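Local coordinates for protein 6-aminohexanoate-cyclic-dimer hydrolase (Arthrobacter sp., PDB 3A2Q) that hydrolyses the cyclic dimer of 6-aminohexanoate, a nylon-6 by-product, to the linear dimer as an amidase-family enzyme, at residues A30-V35 / V113-T118; Q36-E41 / V158-S163; G304-L309 / M421-V426. The protein carries 1 engineered substitution. All blocks are in the same frame, centred on the assembly; numbering follows the deposited sequence.

Interaction 1 (A30-V35 / V113-T118); sequences ATIAHV and VLLGKT
Leu115 meets Thr31, Ile32 and Val35 through aliphatic carbon alone; no ring, amide or carboxylate face takes part between the two segments. A flat side chain nearby, Phe50 from helix 50-59, also touches Ile32, Val35 and Leu115. Leu115 reaches from the strand with CG trans to its backbone N (chi1 -172°), which sends its forked end against the helix. The two prongs divide the work. CD2 lies 3.7 Å from Thr31 CG2 and 4.0 Å from Val35 CG2, touching residues one turn apart on the helix, while CD1 lies 4.0 Å from Ile32 CG1. Leu115 and Val35 run past each other in opposite senses, whereas Thr31 and Ile32 slant across it. Thr31 contributes its methyl because chi1 of -60° turns OG1 back along its own helix, where it is hydrogen-bonded to Leu27 O; the buried hydroxyl is thus satisfied without the strand. The backbone of Leu115 is hydrogen-bonded to Tyr69 of strand 68-72 and to Leu49, just past strand 45-48, which fixes the root of the fork. Helix and strand run nearly parallel, their short axes 14° apart and 10.8 Å at closest approach. Such near alignment, with one leucine lodged between successive helical turns, is characteristic of helix-on-sheet packing in an alpha/beta fold: helix 24-42 covers the mixed sheet near its 45-48 margin.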
loop_
_atom_site.group_PDB
_atom_site.type_symbol
_atom_site.label_atom_id
_atom_site.label_comp_id
_atom_site.label_asym_id
_atom_site.label_seq_id
_atom_site.Cartn_x
_atom_site.Cartn_y
_atom_site.Cartn_z
ATOM N N ALA A 30 21.880 -12.612 7.826
ATOM C CA ALA A 30 20.860 -13.615 8.099
ATOM C C ALA A 30 19.641 -13.295 7.239
ATOM O O ALA A 30 18.937 -14.195 6.777
ATOM C CB ALA A 30 20.483 -13.598 9.576
ATOM N N THR A 31 19.405 -12.003 7.023
ATOM C CA THR A 31 18.279 -11.554 6.214
ATOM C C THR A 31 18.543 -11.796 4.727
ATOM O O THR A 31 17.660 -12.254 4.000
ATOM C CB THR A 31 17.995 -10.053 6.450
ATOM O OG1 THR A 31 17.687 -9.836 7.834
ATOM C CG2 THR A 31 16.825 -9.590 5.596
ATOM N N ILE A 32 19.759 -11.493 4.278
ATOM C CA ILE A 32 20.120 -11.696 2.876
ATOM C C ILE A 32 20.055 -13.180 2.508
ATOM O O ILE A 32 19.577 -13.540 1.430
ATOM C CB ILE A 32 21.546 -11.168 2.578
ATOM C CG1 ILE A 32 21.602 -9.657 2.811
ATOM C CG2 ILE A 32 21.930 -11.487 1.140
ATOM C CD1 ILE A 32 22.969 -9.047 2.588
ATOM N N ALA A 33 20.533 -14.037 3.405
ATOM C CA ALA A 33 20.516 -15.474 3.163
ATOM C C ALA A 33 19.074 -15.934 2.986
ATOM O O ALA A 33 18.754 -16.679 2.058
ATOM C CB ALA A 33 21.161 -16.210 4.332
ATOM N N HIS A 34 18.207 -15.475 3.884
ATOM C CA HIS A 34 16.794 -15.825 3.842
ATOM C C HIS A 34 16.177 -15.381 2.518
ATOM O O HIS A 34 15.418 -16.123 1.895
ATOM C CB HIS A 34 16.064 -15.167 5.016
ATOM C CG HIS A 34 14.603 -15.481 5.073
ATOM N ND1 HIS A 34 14.122 -16.767 5.197
ATOM C CD2 HIS A 34 13.516 -14.677 5.024
ATOM C CE1 HIS A 34 12.802 -16.740 5.223
ATOM N NE2 HIS A 34 12.409 -15.484 5.119
ATOM N N VAL A 35 16.511 -14.168 2.089
ATOM C CA VAL A 35 15.996 -13.631 0.832
ATOM C C VAL A 35 16.412 -14.518 -0.341
ATOM O O VAL A 35 15.596 -14.868 -1.193
ATOM C CB VAL A 35 16.519 -12.192 0.589
ATOM C CG1 VAL A 35 16.120 -11.712 -0.792
ATOM C CG2 VAL A 35 15.961 -11.254 1.643
ATOM N N VAL A 113 18.337 0.100 6.572
ATOM C CA VAL A 113 19.246 -0.146 5.453
ATOM C C VAL A 113 18.439 -0.622 4.242
ATOM O O VAL A 113 17.621 -1.533 4.352
ATOM C CB VAL A 113 20.349 -1.200 5.817
ATOM C CG1 VAL A 113 21.037 -0.798 7.120
ATOM C CG2 VAL A 113 19.757 -2.592 5.939
ATOM N N LEU A 114 18.653 0.019 3.096
ATOM C CA LEU A 114 17.931 -0.334 1.878
ATOM C C LEU A 114 18.397 -1.682 1.340
ATOM O O LEU A 114 19.476 -1.789 0.755
ATOM C CB LEU A 114 18.124 0.748 0.813
ATOM C CG LEU A 114 17.353 0.535 -0.488
ATOM C CD1 LEU A 114 15.887 0.272 -0.169
ATOM C CD2 LEU A 114 17.502 1.758 -1.385
ATOM N N LEU A 115 17.567 -2.704 1.535
ATOM C CA LEU A 115 17.881 -4.064 1.106
ATOM C C LEU A 115 17.602 -4.344 -0.365
ATOM O O LEU A 115 18.246 -5.202 -0.968
ATOM C CB LEU A 115 17.106 -5.068 1.966
ATOM C CG LEU A 115 17.456 -6.547 1.795
ATOM C CD1 LEU A 115 18.911 -6.773 2.207
ATOM C CD2 LEU A 115 16.524 -7.398 2.652
ATOM N N GLY A 116 16.640 -3.634 -0.944
ATOM C CA GLY A 116 16.312 -3.851 -2.341
ATOM C C GLY A 116 14.960 -3.285 -2.731
ATOM O O GLY A 116 14.296 -2.636 -1.923
ATOM N N LYS A 117 14.555 -3.528 -3.975
ATOM C CA LYS A 117 13.276 -3.038 -4.476
ATOM C C LYS A 117 12.286 -4.172 -4.742
ATOM O O LYS A 117 12.680 -5.282 -5.101
ATOM C CB LYS A 117 13.481 -2.236 -5.757
ATOM C CG LYS A 117 14.291 -0.965 -5.584
ATOM C CD LYS A 117 14.223 -0.156 -6.859
ATOM C CE LYS A 117 14.774 1.242 -6.692
ATOM N NZ LYS A 117 14.421 2.050 -7.894
ATOM N N THR A 118 10.998 -3.876 -4.578
ATOM C CA THR A 118 9.948 -4.870 -4.775
ATOM C C THR A 118 9.144 -4.708 -6.058
ATOM O O THR A 118 8.997 -3.605 -6.589
ATOM C CB THR A 118 8.979 -4.860 -3.599
ATOM O OG1 THR A 118 8.524 -3.518 -3.381
ATOM C CG2 THR A 118 9.667 -5.382 -2.351
#

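Interaction 2 (Q36-E41 / V158-S163); sequences QAVNPE and VAAALS
Val38 and Leu162 form the centre of this contact, their side chains slanting across one another with Val38 CG1 4.2 Å from Leu162 CD2. The same methyl, Val38 CG1, also lies 4.2 Å from Ala160 CB, so it sits against both residues. It is directed there by a chi1 of 170°, which sets CG1 opposite the backbone N. The other branch of Leu162 turns to Asn39: CD1 is 3.8 Å from Asn39 OD1, and the two side chains cross almost perpendicularly. This is van der Waals contact, since the carboxamide oxygen accepts its hydrogen bond from Val45 N, just beyond the end of helix 24-42. One shell out, the turn that carries Ala160 and Leu162 is shaped by a Schellman motif closing helix 152-159. Ala161, with positive phi (61°), is the C-prime residue; its N is bonded to Val158 O at 3.1 Å, and Leu162 N bonds back to Ala157 O. The carbonyl of Ala160 is met by His34 NE2, one helical turn before Val38, so a polar bond ties the two elements beside the apolar patch. Leu483 from the C-terminal region also packs on Val38. Chemically, the direct contact is dispersion between methyl groups, with an amide oxygen resting on one of them; directionality probably comes from the bonds around it, which hold the helix end and the Asn39 amide in place.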
loop_
_atom_site.group_PDB
_atom_site.type_symbol
_atom_site.label_atom_id
_atom_site.label_comp_id
_atom_site.label_asym_id
_atom_site.label_seq_id
_atom_site.Cartn_x
_atom_site.Cartn_y
_atom_site.Cartn_z
ATOM N N GLN A 36 17.689 -14.882 -0.377
ATOM C CA GLN A 36 18.217 -15.723 -1.448
ATOM C C GLN A 36 17.523 -17.080 -1.539
ATOM O O GLN A 36 17.336 -17.621 -2.632
ATOM C CB GLN A 36 19.716 -15.934 -1.242
ATOM C CG GLN A 36 20.515 -14.647 -1.248
ATOM C CD GLN A 36 21.999 -14.891 -1.101
ATOM O OE1 GLN A 36 22.453 -15.467 -0.110
ATOM N NE2 GLN A 36 22.768 -14.454 -2.093
ATOM N N ALA A 37 17.138 -17.621 -0.390
ATOM C CA ALA A 37 16.480 -18.921 -0.326
ATOM C C ALA A 37 14.986 -18.908 -0.643
ATOM O O ALA A 37 14.493 -19.749 -1.399
ATOM C CB ALA A 37 16.700 -19.531 1.053
ATOM N N VAL A 38 14.272 -17.947 -0.065
ATOM C CA VAL A 38 12.825 -17.843 -0.237
ATOM C C VAL A 38 12.319 -17.004 -1.410
ATOM O O VAL A 38 11.345 -17.380 -2.063
ATOM C CB VAL A 38 12.176 -17.314 1.070
ATOM C CG1 VAL A 38 10.717 -16.965 0.842
ATOM C CG2 VAL A 38 12.299 -18.365 2.158
ATOM N N ASN A 39 12.974 -15.878 -1.682
ATOM C CA ASN A 39 12.531 -15.007 -2.767
ATOM C C ASN A 39 12.371 -15.663 -4.135
ATOM O O ASN A 39 11.488 -15.282 -4.905
ATOM C CB ASN A 39 13.457 -13.801 -2.903
ATOM C CG ASN A 39 12.892 -12.751 -3.830
ATOM O OD1 ASN A 39 11.793 -12.237 -3.606
ATOM N ND2 ASN A 39 13.633 -12.427 -4.879
ATOM N N PRO A 40 13.222 -16.646 -4.472
ATOM C CA PRO A 40 13.052 -17.266 -5.791
ATOM C C PRO A 40 11.650 -17.836 -5.995
ATOM O O PRO A 40 11.122 -17.836 -7.107
ATOM C CB PRO A 40 14.128 -18.351 -5.809
ATOM C CG PRO A 40 15.185 -17.809 -4.889
ATOM C CD PRO A 40 14.386 -17.209 -3.763
ATOM N N GLU A 41 11.039 -18.306 -4.914
ATOM C CA GLU A 41 9.705 -18.885 -4.998
ATOM C C GLU A 41 8.568 -17.875 -5.145
ATOM O O GLU A 41 7.525 -18.194 -5.713
ATOM C CB GLU A 41 9.434 -19.762 -3.776
ATOM C CG GLU A 41 10.362 -20.951 -3.651
ATOM C CD GLU A 41 9.855 -21.971 -2.654
ATOM O OE1 GLU A 41 8.779 -22.559 -2.899
ATOM O OE2 GLU A 41 10.528 -22.184 -1.625
ATOM N N VAL A 158 7.178 -8.679 3.138
ATOM C CA VAL A 158 6.982 -8.600 4.577
ATOM C C VAL A 158 6.304 -9.857 5.123
ATOM O O VAL A 158 6.630 -10.324 6.211
ATOM C CB VAL A 158 6.150 -7.346 4.955
ATOM C CG1 VAL A 158 5.877 -7.328 6.461
ATOM C CG2 VAL A 158 6.907 -6.090 4.540
ATOM N N ALA A 159 5.373 -10.411 4.356
ATOM C CA ALA A 159 4.669 -11.614 4.778
ATOM C C ALA A 159 5.626 -12.807 4.866
ATOM O O ALA A 159 5.421 -13.716 5.665
ATOM C CB ALA A 159 3.542 -11.918 3.805
ATOM N N ALA A 160 6.671 -12.788 4.043
ATOM C CA ALA A 160 7.659 -13.866 4.012
ATOM C C ALA A 160 8.913 -13.537 4.816
ATOM O O ALA A 160 9.923 -14.233 4.719
ATOM C CB ALA A 160 8.037 -14.180 2.576
ATOM N N ALA A 161 8.843 -12.467 5.599
ATOM C CA ALA A 161 9.954 -12.038 6.441
ATOM C C ALA A 161 11.241 -11.667 5.704
ATOM O O ALA A 161 12.334 -11.813 6.253
ATOM C CB ALA A 161 10.246 -13.107 7.489
ATOM N N LEU A 162 11.125 -11.179 4.472
ATOM C CA LEU A 162 12.314 -10.776 3.729
ATOM C C LEU A 162 12.774 -9.437 4.311
ATOM O O LEU A 162 13.885 -8.974 4.049
ATOM C CB LEU A 162 12.003 -10.634 2.237
ATOM C CG LEU A 162 11.289 -11.816 1.575
ATOM C CD1 LEU A 162 11.288 -11.621 0.066
ATOM C CD2 LEU A 162 11.979 -13.122 1.938
ATOM N N SER A 163 11.897 -8.837 5.112
ATOM C CA SER A 163 12.138 -7.567 5.798
ATOM C C SER A 163 10.968 -7.359 6.753
ATOM O O SER A 163 9.855 -7.808 6.479
ATOM C CB SER A 163 12.211 -6.404 4.810
ATOM O OG SER A 163 13.446 -6.398 4.119
#

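Interaction 3 (G304-L309 / M421-V426); sequences GDRSFL and MLAFTV
Arg306 and Ala423 meet through the far end of the arginine: NH2 lies 4.0 Å from Ala423 CB, approaching obliquely. The arginine chain extends until chi3, where a bend of -59° swings the guanidinium over to the 421-426 turn. There NE donates to a water, 2.8 Å away in the guanidinium plane, and this water in turn donates to Ala423 O at 2.6 Å, bridging the segments. NH1 forms a salt bridge with Asp270, which probably helps fix the head group. Phe308 has CG between backbone N and carbonyl carbon (chi1 72°), a crowded rotamer that brings CZ toward Val426: CZ to CG1 is 4.0 Å, the methyl lying at the ring edge. Arg306 O sits above one face, offset toward the rim, and the Tyr369 ring meets that of Phe308. Val426 gives CG1 to Phe308 and CG2 to Leu309, whose CD1 is 4.3 Å from CG2. Arg306 lies within an Asx turn, in which Asp305 OD1 accepts from Ser307 N; Ser307 OG donates to the same oxygen. The contact joins the N-terminal end of helix 308-331, which carries the pocket residues Cys316 and Ile320, and the residues leading into it to the turn after helix 416-422. With the side chain of Val426 about 7 Å from a bound 6-aminohexanoic acid, the contact probably belongs to the outer shell of the amidase substrate pocket.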
loop_
_atom_site.group_PDB
_atom_site.type_symbol
_atom_site.label_atom_id
_atom_site.label_comp_id
_atom_site.label_asym_id
_atom_site.label_seq_id
_atom_site.Cartn_x
_atom_site.Cartn_y
_atom_site.Cartn_z
ATOM N N GLY A 304 -22.485 4.310 -0.911
ATOM C CA GLY A 304 -23.449 3.624 -1.755
ATOM C C GLY A 304 -23.364 4.101 -3.192
ATOM O O GLY A 304 -24.080 3.619 -4.071
ATOM N N ASP A 305 -22.465 5.048 -3.434
ATOM C CA ASP A 305 -22.286 5.622 -4.760
ATOM C C ASP A 305 -20.834 5.498 -5.213
ATOM O O ASP A 305 -19.905 5.791 -4.455
ATOM C CB ASP A 305 -22.728 7.096 -4.722
ATOM C CG ASP A 305 -22.412 7.851 -6.002
ATOM O OD1 ASP A 305 -22.714 7.341 -7.101
ATOM O OD2 ASP A 305 -21.872 8.972 -5.902
ATOM N N ARG A 306 -20.633 5.028 -6.437
ATOM C CA ARG A 306 -19.280 4.910 -6.958
ATOM C C ARG A 306 -19.201 5.621 -8.305
ATOM O O ARG A 306 -18.344 5.317 -9.132
ATOM C CB ARG A 306 -18.858 3.442 -7.099
ATOM C CG ARG A 306 -17.352 3.245 -6.922
ATOM C CD ARG A 306 -16.895 1.836 -7.212
ATOM N NE ARG A 306 -17.548 0.847 -6.358
ATOM C CZ ARG A 306 -18.407 -0.069 -6.795
ATOM N NH1 ARG A 306 -18.720 -0.125 -8.082
ATOM N NH2 ARG A 306 -18.950 -0.931 -5.944
ATOM N N SER A 307 -20.099 6.579 -8.510
ATOM C CA SER A 307 -20.136 7.355 -9.751
ATOM C C SER A 307 -18.802 8.048 -10.003
ATOM O O SER A 307 -18.374 8.207 -11.144
ATOM C CB SER A 307 -21.237 8.415 -9.679
ATOM O OG SER A 307 -22.512 7.814 -9.585
ATOM N N PHE A 308 -18.152 8.453 -8.920
ATOM C CA PHE A 308 -16.873 9.147 -8.990
ATOM C C PHE A 308 -15.785 8.354 -9.705
ATOM O O PHE A 308 -14.854 8.939 -10.267
ATOM C CB PHE A 308 -16.391 9.470 -7.572
ATOM C CG PHE A 308 -15.928 8.261 -6.798
ATOM C CD1 PHE A 308 -14.628 7.787 -6.937
ATOM C CD2 PHE A 308 -16.800 7.585 -5.951
ATOM C CE1 PHE A 308 -14.199 6.653 -6.243
ATOM C CE2 PHE A 308 -16.383 6.453 -5.250
ATOM C CZ PHE A 308 -15.080 5.986 -5.397
ATOM N N LEU A 309 -15.888 7.027 -9.679
ATOM C CA LEU A 309 -14.864 6.201 -10.301
ATOM C C LEU A 309 -14.688 6.503 -11.785
ATOM O O LEU A 309 -13.591 6.351 -12.327
ATOM C CB LEU A 309 -15.165 4.712 -10.097
ATOM C CG LEU A 309 -13.951 3.784 -10.242
ATOM C CD1 LEU A 309 -12.862 4.189 -9.249
ATOM C CD2 LEU A 309 -14.369 2.347 -9.998
ATOM N N MET A 421 -11.561 -6.039 -5.792
ATOM C CA MET A 421 -10.371 -5.956 -4.959
ATOM C C MET A 421 -10.239 -4.555 -4.352
ATOM O O MET A 421 -9.790 -4.404 -3.218
ATOM C CB MET A 421 -9.114 -6.239 -5.783
ATOM C CG MET A 421 -9.034 -7.621 -6.403
ATOM S SD MET A 421 -8.974 -8.918 -5.178
ATOM C CE MET A 421 -7.276 -8.768 -4.613
ATOM N N LEU A 422 -10.643 -3.536 -5.107
ATOM C CA LEU A 422 -10.496 -2.153 -4.649
ATOM C C LEU A 422 -11.753 -1.342 -4.322
ATOM O O LEU A 422 -11.645 -0.175 -3.942
ATOM C CB LEU A 422 -9.649 -1.379 -5.675
ATOM C CG LEU A 422 -10.103 -1.398 -7.143
ATOM C CD1 LEU A 422 -11.381 -0.590 -7.310
ATOM C CD2 LEU A 422 -9.005 -0.812 -8.037
ATOM N N ALA A 423 -12.933 -1.943 -4.444
ATOM C CA ALA A 423 -14.172 -1.208 -4.177
ATOM C C ALA A 423 -14.287 -0.618 -2.769
ATOM O O ALA A 423 -14.858 0.458 -2.598
ATOM C CB ALA A 423 -15.383 -2.095 -4.472
ATOM N N PHE A 424 -13.756 -1.314 -1.766
ATOM C CA PHE A 424 -13.822 -0.821 -0.386
ATOM C C PHE A 424 -12.592 -0.008 0.047
ATOM O O PHE A 424 -12.535 0.481 1.180
ATOM C CB PHE A 424 -14.012 -1.990 0.585
ATOM C CG PHE A 424 -15.431 -2.499 0.676
ATOM C CD1 PHE A 424 -16.372 -2.193 -0.307
ATOM C CD2 PHE A 424 -15.812 -3.321 1.730
ATOM C CE1 PHE A 424 -17.669 -2.703 -0.240
ATOM C CE2 PHE A 424 -17.107 -3.835 1.807
ATOM C CZ PHE A 424 -18.037 -3.525 0.817
ATOM N N THR A 425 -11.607 0.143 -0.836
ATOM C CA THR A 425 -10.422 0.915 -0.475
ATOM C C THR A 425 -10.342 2.252 -1.210
ATOM O O THR A 425 -9.942 3.265 -0.634
ATOM C CB THR A 425 -9.111 0.130 -0.750
ATOM O OG1 THR A 425 -9.167 -0.458 -2.055
ATOM C CG2 THR A 425 -8.895 -0.959 0.298
ATOM N N VAL A 426 -10.746 2.264 -2.475
ATOM C CA VAL A 426 -10.660 3.483 -3.274
ATOM C C VAL A 426 -11.423 4.715 -2.757
ATOM O O VAL A 426 -10.973 5.845 -2.956
ATOM C CB VAL A 426 -11.045 3.195 -4.757
ATOM C CG1 VAL A 426 -12.533 2.999 -4.896
ATOM C CG2 VAL A 426 -10.558 4.320 -5.645
HETATM O O HOH W 1 -17.003 1.465 -3.722
#

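How the interactions relate
Interactions 1 and 2 are neighbours, their centres about 8 Å apart, and share helix 24-42: its middle lies on strand 113-118, its end against the close of helix 152-159. They also touch, since Leu162 O lies 3.4 Å from both Thr31 CG2 and Leu115 CD2. Interaction 1 is fully buried and purely aliphatic; interaction 2 is partly exposed on its helix 24-42 side and brings in an amide. Interaction 3 lies across the chain's centre, its centre about 35 Å from that of interaction 1 and about 32 Å from that of interaction 2. Mostly buried too, it adds an aromatic edge and a water bridge, and it alone of the three lies near the substrate pocket.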